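Chaperone CupB2 (Pseudomonas aeruginosa, PDB 3Q48) probably acts as a periplasmic chaperone of the pilus-assembly (PapD-like) family, helping fimbrial subunits fold during fimbrium biogenesis. Local coordinates at residues A[35-47]-A[93-105]. Sequence-based numbering, arbitrary orientation.
Sequences TRVVFPASEREVT and GGAVLRIAYLKAP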
loop_
_atom_site.group_PDB
_atom_site.type_symbol
_atom_site.label_atom_id
_atom_site.label_comp_id
_atom_site.label_asym_id
_atom_site.label_seq_id
_atom_site.Cartn_x
_atom_site.Cartn_y
_atom_site.Cartn_z
ATOM N N THR A 35 -2.553 6.008 5.255
ATOM C CA THR A 35 -1.755 5.924 4.041
ATOM C C THR A 35 -2.050 4.569 3.345
ATOM O O THR A 35 -1.821 4.419 2.138
ATOM C CB THR A 35 -0.235 6.154 4.250
ATOM O OG1 THR A 35 0.333 5.046 4.931
ATOM C CG2 THR A 35 0.076 7.474 5.057
ATOM N N ARG A 36 -2.576 3.602 4.097
ATOM C CA ARG A 36 -2.973 2.323 3.520
ATOM C C ARG A 36 -4.149 1.777 4.310
ATOM O O ARG A 36 -4.347 2.196 5.447
ATOM C CB ARG A 36 -1.810 1.282 3.481
ATOM C CG ARG A 36 -1.398 0.769 4.872
ATOM C CD ARG A 36 0.116 0.920 5.154
ATOM N NE ARG A 36 0.604 2.013 4.361
ATOM C CZ ARG A 36 1.412 1.901 3.300
ATOM N NH1 ARG A 36 1.961 0.722 2.907
ATOM N NH2 ARG A 36 1.745 3.026 2.676
ATOM N N VAL A 37 -4.897 0.835 3.712
ATOM C CA VAL A 37 -5.977 0.128 4.423
ATOM C C VAL A 37 -5.658 -1.385 4.580
ATOM O O VAL A 37 -5.337 -2.052 3.608
ATOM C CB VAL A 37 -7.337 0.321 3.711
ATOM C CG1 VAL A 37 -8.394 -0.493 4.378
ATOM C CG2 VAL A 37 -7.735 1.859 3.643
ATOM N N VAL A 38 -5.733 -1.921 5.798
ATOM C CA VAL A 38 -5.563 -3.332 5.980
ATOM C C VAL A 38 -6.929 -3.922 6.192
ATOM O O VAL A 38 -7.699 -3.471 7.060
ATOM C CB VAL A 38 -4.649 -3.649 7.152
ATOM C CG1 VAL A 38 -4.556 -5.155 7.352
ATOM C CG2 VAL A 38 -3.241 -3.086 6.877
ATOM N N PHE A 39 -7.259 -4.914 5.371
ATOM C CA PHE A 39 -8.548 -5.492 5.494
ATOM C C PHE A 39 -8.354 -6.910 5.959
ATOM O O PHE A 39 -7.923 -7.759 5.180
ATOM C CB PHE A 39 -9.342 -5.425 4.195
ATOM C CG PHE A 39 -10.787 -5.640 4.401
ATOM C CD1 PHE A 39 -11.683 -4.604 4.195
ATOM C CD2 PHE A 39 -11.273 -6.904 4.839
ATOM C CE1 PHE A 39 -13.077 -4.783 4.423
ATOM C CE2 PHE A 39 -12.676 -7.121 5.066
ATOM C CZ PHE A 39 -13.572 -6.024 4.868
ATOM N N PRO A 40 -8.687 -7.174 7.230
ATOM C CA PRO A 40 -8.518 -8.520 7.804
ATOM C C PRO A 40 -9.710 -9.412 7.436
ATOM O O PRO A 40 -10.870 -9.000 7.608
ATOM C CB PRO A 40 -8.431 -8.255 9.316
ATOM C CG PRO A 40 -8.846 -6.735 9.517
ATOM C CD PRO A 40 -9.352 -6.243 8.168
ATOM N N ALA A 41 -9.412 -10.600 6.891
ATOM C CA ALA A 41 -10.449 -11.557 6.434
ATOM C C ALA A 41 -11.593 -11.807 7.432
ATOM O O ALA A 41 -12.734 -12.053 7.018
ATOM C CB ALA A 41 -9.826 -12.902 5.999
ATOM N N SER A 42 -11.298 -11.761 8.735
ATOM C CA SER A 42 -12.347 -11.989 9.731
ATOM C C SER A 42 -13.434 -10.902 9.717
ATOM O O SER A 42 -14.549 -11.163 10.145
ATOM C CB SER A 42 -11.758 -12.144 11.130
ATOM O OG SER A 42 -11.242 -10.918 11.621
ATOM N N GLU A 43 -13.114 -9.693 9.229
ATOM C CA GLU A 43 -14.073 -8.548 9.244
ATOM C C GLU A 43 -15.123 -8.590 8.113
ATOM O O GLU A 43 -14.882 -9.127 7.036
ATOM C CB GLU A 43 -13.348 -7.185 9.203
ATOM C CG GLU A 43 -12.399 -6.878 10.338
ATOM C CD GLU A 43 -13.018 -7.133 11.694
ATOM O OE1 GLU A 43 -14.144 -6.614 11.958
ATOM O OE2 GLU A 43 -12.377 -7.879 12.480
ATOM N N ARG A 44 -16.287 -8.010 8.350
ATOM C CA ARG A 44 -17.208 -7.785 7.245
ATOM C C ARG A 44 -17.031 -6.402 6.638
ATOM O O ARG A 44 -17.348 -6.201 5.467
ATOM C CB ARG A 44 -18.658 -8.006 7.682
ATOM C CG ARG A 44 -19.124 -9.455 7.516
ATOM C CD ARG A 44 -20.575 -9.461 7.009
ATOM N NE ARG A 44 -21.535 -10.058 7.955
ATOM C CZ ARG A 44 -21.834 -9.603 9.178
ATOM N NH1 ARG A 44 -21.232 -8.527 9.685
ATOM N NH2 ARG A 44 -22.743 -10.249 9.911
ATOM N N GLU A 45 -16.546 -5.454 7.444
ATOM C CA GLU A 45 -16.278 -4.089 7.002
ATOM C C GLU A 45 -15.201 -3.414 7.864
ATOM O O GLU A 45 -14.975 -3.861 9.013
ATOM C CB GLU A 45 -17.559 -3.259 6.995
ATOM C CG GLU A 45 -18.078 -2.909 8.352
ATOM C CD GLU A 45 -19.610 -2.767 8.371
ATOM O OE1 GLU A 45 -20.313 -3.345 7.492
ATOM O OE2 GLU A 45 -20.112 -2.071 9.283
ATOM N N VAL A 46 -14.507 -2.408 7.284
ATOM C CA VAL A 46 -13.560 -1.536 8.009
ATOM C C VAL A 46 -13.852 -0.096 7.599
ATOM O O VAL A 46 -14.213 0.157 6.429
ATOM C CB VAL A 46 -12.002 -1.856 7.803
ATOM C CG1 VAL A 46 -11.653 -3.362 8.028
ATOM C CG2 VAL A 46 -11.474 -1.377 6.465
ATOM N N THR A 47 -13.724 0.831 8.547
ATOM C CA THR A 47 -13.960 2.250 8.292
ATOM C C THR A 47 -12.650 3.005 8.121
ATOM O O THR A 47 -11.585 2.476 8.379
ATOM C CB THR A 47 -14.785 2.931 9.408
ATOM O OG1 THR A 47 -14.022 2.934 10.602
ATOM C CG2 THR A 47 -16.056 2.213 9.675
ATOM N N GLY A 93 -13.512 19.451 8.900
ATOM C CA GLY A 93 -14.404 18.419 9.346
ATOM C C GLY A 93 -13.921 17.145 8.721
ATOM O O GLY A 93 -12.840 17.104 8.135
ATOM N N GLY A 94 -14.691 16.086 8.851
ATOM C CA GLY A 94 -14.262 14.813 8.329
ATOM C C GLY A 94 -15.467 13.955 8.077
ATOM O O GLY A 94 -16.484 14.081 8.771
ATOM N N ALA A 95 -15.354 13.087 7.084
ATOM C CA ALA A 95 -16.359 12.071 6.862
ATOM C C ALA A 95 -15.785 10.699 7.108
ATOM O O ALA A 95 -14.584 10.529 7.234
ATOM C CB ALA A 95 -16.927 12.174 5.460
ATOM N N VAL A 96 -16.660 9.718 7.178
ATOM C CA VAL A 96 -16.272 8.376 7.483
ATOM C C VAL A 96 -16.712 7.540 6.297
ATOM O O VAL A 96 -17.904 7.561 5.913
ATOM C CB VAL A 96 -17.034 7.857 8.721
ATOM C CG1 VAL A 96 -16.650 6.371 8.993
ATOM C CG2 VAL A 96 -16.798 8.758 9.968
ATOM N N LEU A 97 -15.772 6.800 5.717
ATOM C CA LEU A 97 -16.125 5.924 4.603
ATOM C C LEU A 97 -16.101 4.533 5.142
ATOM O O LEU A 97 -15.292 4.221 6.014
ATOM C CB LEU A 97 -15.129 6.001 3.448
ATOM C CG LEU A 97 -14.738 7.349 2.870
ATOM C CD1 LEU A 97 -13.619 7.075 1.921
ATOM C CD2 LEU A 97 -15.915 8.100 2.162
ATOM N N ARG A 98 -16.968 3.692 4.595
ATOM C CA ARG A 98 -17.134 2.361 5.077
ATOM C C ARG A 98 -16.825 1.412 3.957
ATOM O O ARG A 98 -17.461 1.453 2.917
ATOM C CB ARG A 98 -18.562 2.201 5.591
ATOM C CG ARG A 98 -18.772 1.003 6.400
ATOM C CD ARG A 98 -20.187 0.931 6.832
ATOM N NE ARG A 98 -20.357 1.740 8.032
ATOM C CZ ARG A 98 -19.809 1.459 9.222
ATOM N NH1 ARG A 98 -19.033 0.390 9.391
ATOM N NH2 ARG A 98 -20.024 2.263 10.253
ATOM N N ILE A 99 -15.819 0.564 4.177
ATOM C CA ILE A 99 -15.424 -0.503 3.216
ATOM C C ILE A 99 -15.916 -1.900 3.619
ATOM O O ILE A 99 -15.522 -2.410 4.661
ATOM C CB ILE A 99 -13.926 -0.518 3.030
ATOM C CG1 ILE A 99 -13.460 0.902 2.641
ATOM C CG2 ILE A 99 -13.549 -1.583 1.969
ATOM C CD1 ILE A 99 -11.946 1.106 2.693
ATOM N N ALA A 100 -16.793 -2.490 2.799
ATOM C CA ALA A 100 -17.383 -3.855 3.031
ATOM C C ALA A 100 -16.900 -4.906 2.048
ATOM O O ALA A 100 -16.865 -4.652 0.864
ATOM C CB ALA A 100 -18.915 -3.813 3.004
ATOM N N TYR A 101 -16.541 -6.083 2.561
ATOM C CA TYR A 101 -16.102 -7.206 1.740
ATOM C C TYR A 101 -17.257 -8.099 1.360
ATOM O O TYR A 101 -17.976 -8.549 2.241
ATOM C CB TYR A 101 -15.109 -8.042 2.542
ATOM C CG TYR A 101 -14.600 -9.306 1.867
ATOM C CD1 TYR A 101 -14.203 -9.309 0.516
ATOM C CD2 TYR A 101 -14.480 -10.494 2.589
ATOM C CE1 TYR A 101 -13.730 -10.492 -0.087
ATOM C CE2 TYR A 101 -14.004 -11.651 2.014
ATOM C CZ TYR A 101 -13.637 -11.664 0.684
ATOM O OH TYR A 101 -13.153 -12.832 0.122
ATOM N N LEU A 102 -17.438 -8.381 0.072
ATOM C CA LEU A 102 -18.384 -9.456 -0.325
ATOM C C LEU A 102 -17.686 -10.817 -0.494
ATOM O O LEU A 102 -17.042 -11.067 -1.532
ATOM C CB LEU A 102 -19.156 -9.133 -1.608
ATOM C CG LEU A 102 -20.007 -10.333 -2.085
ATOM C CD1 LEU A 102 -21.248 -10.556 -1.175
ATOM C CD2 LEU A 102 -20.424 -10.271 -3.606
ATOM N N LYS A 103 -17.818 -11.685 0.514
ATOM C CA LYS A 103 -17.189 -13.010 0.483
ATOM C C LYS A 103 -17.022 -13.538 -0.960
ATOM O O LYS A 103 -17.981 -13.973 -1.608
ATOM C CB LYS A 103 -17.987 -13.985 1.350
ATOM C CG LYS A 103 -17.486 -15.440 1.303
ATOM C CD LYS A 103 -16.477 -15.788 2.423
ATOM C CE LYS A 103 -16.023 -17.259 2.327
ATOM N NZ LYS A 103 -15.412 -17.565 0.978
ATOM N N ALA A 104 -15.801 -13.440 -1.465
ATOM C CA ALA A 104 -15.482 -13.888 -2.815
ATOM C C ALA A 104 -14.139 -14.638 -2.811
ATOM O O ALA A 104 -13.291 -14.361 -1.984
ATOM C CB ALA A 104 -15.443 -12.687 -3.783
ATOM N N PRO A 105 -13.952 -15.598 -3.730
ATOM C CA PRO A 105 -12.679 -16.365 -3.841
ATOM C C PRO A 105 -11.419 -15.520 -4.085
ATOM O O PRO A 105 -11.206 -15.018 -5.205
ATOM C CB PRO A 105 -12.924 -17.314 -5.033
ATOM C CG PRO A 105 -14.228 -16.833 -5.674
ATOM C CD PRO A 105 -15.012 -16.173 -4.575
#
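Antiparallel strand pairing joins Glu-45 to Thr-47 with Arg-98 to Ala-100 at one margin of the immunoglobulin-like N-terminal domain of this PapD-family chaperone, while Phe-39, from the preceding strand 36-40, packs onto Ile-99 and Tyr-101 from within. The type I turn from Pro-40 to Glu-43 lets the chain leave strand 36-40, which pairs with strand 136-145, and cross to strand 93-101. Val-46 and Ile-99 form the hydrogen-bonded pair: Val-46 N donates its N-H to Ile-99 O and Ile-99 N donates in turn to Val-46 O, both at 2.8 Å. Just ahead of strand 45-47, Arg-44 O accepts the N-H of Tyr-101, the last residue of strand 93-101, with Tyr-101 N 3.0 Å from that oxygen.

Alternation of side chains separates two environments. Val-46 and Ile-99 point to the face that carries Phe-39, Ile-99 buried and Val-46 at the margin of the apolar packing, and their beta-branched side chains suit an extended backbone; Ile-99 also meets Leu-116, and its CD1 lies 4.2 Å from Val-37 CG1. Phe-39 holds CG anti to its backbone N (chi1 -163°), and its ring carries CE1 to 4.1 Å from Ile-99 CG2 while Val-46 CG1 lies over one ring face, toward the rim. The ring's far end, CZ, reaches Tyr-101 CB, and Phe-80 meets both aromatic rings, extending the hydrophobic cluster.

On the outer face, Glu-45, Thr-47 and Arg-98 are polar residues fit for contact with solvent. Arg-98 bends at chi3 (-84°), bringing its guanidinium back toward strand 45-47, where the methyl CG2 of Thr-47 lies over one of its faces. Charge pairing then links neighbouring strands diagonally: Glu-45 OE2 makes a salt bridge with Arg-98 NH1 at 2.7 Å, the carboxylate and guanidinium planes turned 51° apart.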